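Local atomic coordinates of sulfate transporter/antisigma-factor antagonist STAS (Planctomyces limnophilus, PDB entry 3T6O), a protein that probably acts as an anti-sigma factor antagonist, a regulatory protein with a STAS domain. Residues A[71-76]-A[103-108]. Numbering follows the deposited sequence.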
loop_
_atom_site.group_PDB
_atom_site.type_symbol
_atom_site.label_atom_id
_atom_site.label_comp_id
_atom_site.label_asym_id
_atom_site.label_seq_id
_atom_site.Cartn_x
_atom_site.Cartn_y
_atom_site.Cartn_z
ATOM N N ARG A 71 -1.842 -8.211 6.526
ATOM C CA ARG A 71 -0.485 -8.762 6.483
ATOM C C ARG A 71 -0.424 -10.129 7.114
ATOM O O ARG A 71 0.287 -11.014 6.622
ATOM C CB ARG A 71 0.547 -7.839 7.147
ATOM C CG ARG A 71 0.703 -6.514 6.479
ATOM C CD ARG A 71 1.618 -5.593 7.293
ATOM N NE ARG A 71 2.969 -6.079 7.251
ATOM C CZ ARG A 71 3.965 -5.699 8.050
ATOM N NH1 ARG A 71 3.759 -4.811 9.016
ATOM N NH2 ARG A 71 5.185 -6.208 7.857
ATOM N N GLY A 72 -1.119 -10.296 8.220
ATOM C CA GLY A 72 -1.201 -11.589 8.898
ATOM C C GLY A 72 -1.911 -12.579 7.999
ATOM O O GLY A 72 -1.426 -13.680 7.752
ATOM N N TRP A 73 -3.053 -12.168 7.481
ATOM C CA TRP A 73 -3.836 -13.048 6.630
ATOM C C TRP A 73 -3.060 -13.527 5.404
ATOM O O TRP A 73 -3.147 -14.703 5.054
ATOM C CB TRP A 73 -5.171 -12.372 6.258
ATOM C CG TRP A 73 -5.909 -13.036 5.137
ATOM C CD1 TRP A 73 -6.588 -14.225 5.166
ATOM C CD2 TRP A 73 -6.037 -12.529 3.824
ATOM N NE1 TRP A 73 -7.133 -14.488 3.938
ATOM C CE2 TRP A 73 -6.791 -13.471 3.084
ATOM C CE3 TRP A 73 -5.539 -11.396 3.178
ATOM C CZ2 TRP A 73 -7.076 -13.298 1.734
ATOM C CZ3 TRP A 73 -5.829 -11.214 1.825
ATOM C CH2 TRP A 73 -6.598 -12.156 1.121
ATOM N N LYS A 74 -2.285 -12.624 4.757
ATOM C CA LYS A 74 -1.501 -12.997 3.564
ATOM C C LYS A 74 -0.445 -14.071 3.877
ATOM O O LYS A 74 -0.061 -14.873 3.006
ATOM C CB LYS A 74 -0.803 -11.759 2.949
ATOM C CG LYS A 74 -1.745 -10.795 2.258
ATOM C CD LYS A 74 -1.016 -9.639 1.586
ATOM C CE LYS A 74 -2.033 -8.604 1.099
ATOM N NZ LYS A 74 -1.498 -7.350 0.485
ATOM N N ARG A 75 0.040 -14.061 5.104
ATOM C CA ARG A 75 1.001 -15.054 5.529
ATOM C C ARG A 75 0.370 -16.427 5.671
ATOM O O ARG A 75 1.035 -17.429 5.436
ATOM C CB ARG A 75 1.699 -14.644 6.843
ATOM C CG ARG A 75 2.865 -13.701 6.582
ATOM C CD ARG A 75 3.147 -12.836 7.759
ATOM N NE ARG A 75 4.339 -12.017 7.578
ATOM C CZ ARG A 75 4.366 -10.882 6.884
ATOM N NH1 ARG A 75 3.272 -10.422 6.303
ATOM N NH2 ARG A 75 5.474 -10.196 6.807
ATOM N N ILE A 76 -0.890 -16.496 6.056
ATOM C CA ILE A 76 -1.488 -17.814 6.216
ATOM C C ILE A 76 -2.431 -18.255 5.077
ATOM O O ILE A 76 -2.726 -19.435 4.968
ATOM C CB ILE A 76 -2.150 -17.946 7.574
ATOM C CG1 ILE A 76 -3.512 -17.356 7.585
ATOM C CG2 ILE A 76 -1.289 -17.311 8.772
ATOM C CD1 ILE A 76 -4.167 -17.690 8.857
ATOM N N ASP A 103 -12.840 -8.497 4.877
ATOM C CA ASP A 103 -13.359 -9.364 5.923
ATOM C C ASP A 103 -14.457 -10.309 5.434
ATOM O O ASP A 103 -14.837 -11.216 6.161
ATOM C CB ASP A 103 -13.857 -8.531 7.101
ATOM C CG ASP A 103 -15.043 -7.693 6.748
ATOM O OD1 ASP A 103 -15.003 -7.018 5.720
ATOM O OD2 ASP A 103 -16.035 -7.729 7.497
ATOM N N GLU A 104 -14.926 -10.134 4.201
ATOM C CA GLU A 104 -15.813 -11.106 3.607
ATOM C C GLU A 104 -15.127 -12.433 3.442
ATOM O O GLU A 104 -15.798 -13.423 3.263
ATOM C CB GLU A 104 -16.309 -10.636 2.249
ATOM C CG GLU A 104 -17.204 -9.393 2.281
ATOM C CD GLU A 104 -18.591 -9.710 2.795
ATOM O OE1 GLU A 104 -19.331 -10.446 2.093
ATOM O OE2 GLU A 104 -18.929 -9.226 3.900
ATOM N N VAL A 105 -13.801 -12.486 3.518
ATOM C CA VAL A 105 -13.110 -13.765 3.508
ATOM C C VAL A 105 -12.646 -14.201 4.904
ATOM O O VAL A 105 -11.991 -15.201 5.055
ATOM C CB VAL A 105 -11.939 -13.773 2.462
ATOM C CG1 VAL A 105 -12.378 -13.071 1.175
ATOM C CG2 VAL A 105 -10.702 -13.120 2.980
ATOM N N TRP A 106 -12.965 -13.434 5.941
ATOM C CA TRP A 106 -12.619 -13.813 7.313
ATOM C C TRP A 106 -13.938 -14.177 8.051
ATOM O O TRP A 106 -14.807 -13.306 8.255
ATOM C CB TRP A 106 -11.955 -12.648 8.024
ATOM C CG TRP A 106 -10.727 -12.126 7.393
ATOM C CD1 TRP A 106 -9.881 -12.781 6.544
ATOM C CD2 TRP A 106 -10.171 -10.849 7.600
ATOM N NE1 TRP A 106 -8.833 -11.977 6.207
ATOM C CE2 TRP A 106 -8.983 -10.783 6.855
ATOM C CE3 TRP A 106 -10.559 -9.746 8.353
ATOM C CZ2 TRP A 106 -8.208 -9.641 6.804
ATOM C CZ3 TRP A 106 -9.792 -8.626 8.327
ATOM C CH2 TRP A 106 -8.622 -8.571 7.554
ATOM N N PRO A 107 -14.148 -15.459 8.340
ATOM C CA PRO A 107 -15.380 -15.778 9.069
ATOM C C PRO A 107 -15.385 -15.039 10.392
ATOM O O PRO A 107 -14.341 -14.934 11.048
ATOM C CB PRO A 107 -15.290 -17.276 9.274
ATOM C CG PRO A 107 -13.980 -17.691 8.788
ATOM C CD PRO A 107 -13.411 -16.667 7.953
ATOM N N ARG A 108 -16.528 -14.455 10.734
ATOM C CA ARG A 108 -16.684 -13.795 12.005
ATOM C C ARG A 108 -17.732 -14.503 12.911
ATOM O O ARG A 108 -18.800 -14.900 12.448
ATOM C CB ARG A 108 -17.037 -12.350 11.779
ATOM C CG ARG A 108 -17.303 -11.579 13.080
ATOM C CD ARG A 108 -17.318 -10.093 12.783
ATOM N NE ARG A 108 -18.475 -9.715 11.995
ATOM C CZ ARG A 108 -19.691 -9.485 12.474
ATOM N NH1 ARG A 108 -19.978 -9.652 13.775
ATOM N NH2 ARG A 108 -20.644 -9.111 11.623
#
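Trp106 pushes the NE1 edge of its indole against one face of Trp73, in a T-shaped (edge-to-face) pair whose five-membered rings lie 4.6 Å apart, centroid to centroid, with planes at 67°. The approach is set off toward the rim of the Trp73 ring: Trp106 NE1 sits 3.3 Å from Trp73 CG and equally near CD1, so the N-H side of one indole meets the pyrrole part of the other. Trp73 reaches out from helix 63-76 toward Trp106 because its chi1 of 166° sets the indole opposite the backbone N and beside the carbonyl carbon. Val105 touches the same indole further out, CG2 lying 3.8 Å from Trp73 CZ2 by an oblique approach. Behind the pair, a backbone hydrogen bond joins Trp106 N to Asp103 O (2.9 Å), and Asp103 CA lies over one face of the Trp106 indole, while the ring of Phe84 meets it and the Trp106 side chain also touches Leu86, both on strand 83-87. No hydrogen bond crosses between the segments; the contact rests on aromatic and apolar packing. Were Trp73 an alanine, the NE1 edge of Trp106 would probably lose the face it rests on, and a gap is likely to open beside Val105 CG2. The Trp73 indole also packs on Val105 of a second subunit, whose Glu104 forms a salt bridge with Lys74. The arrangement joins a helix to the loop leading into strand 108-109, outermost of the central sheet within this chain, as expected in the alpha/beta STAS fold.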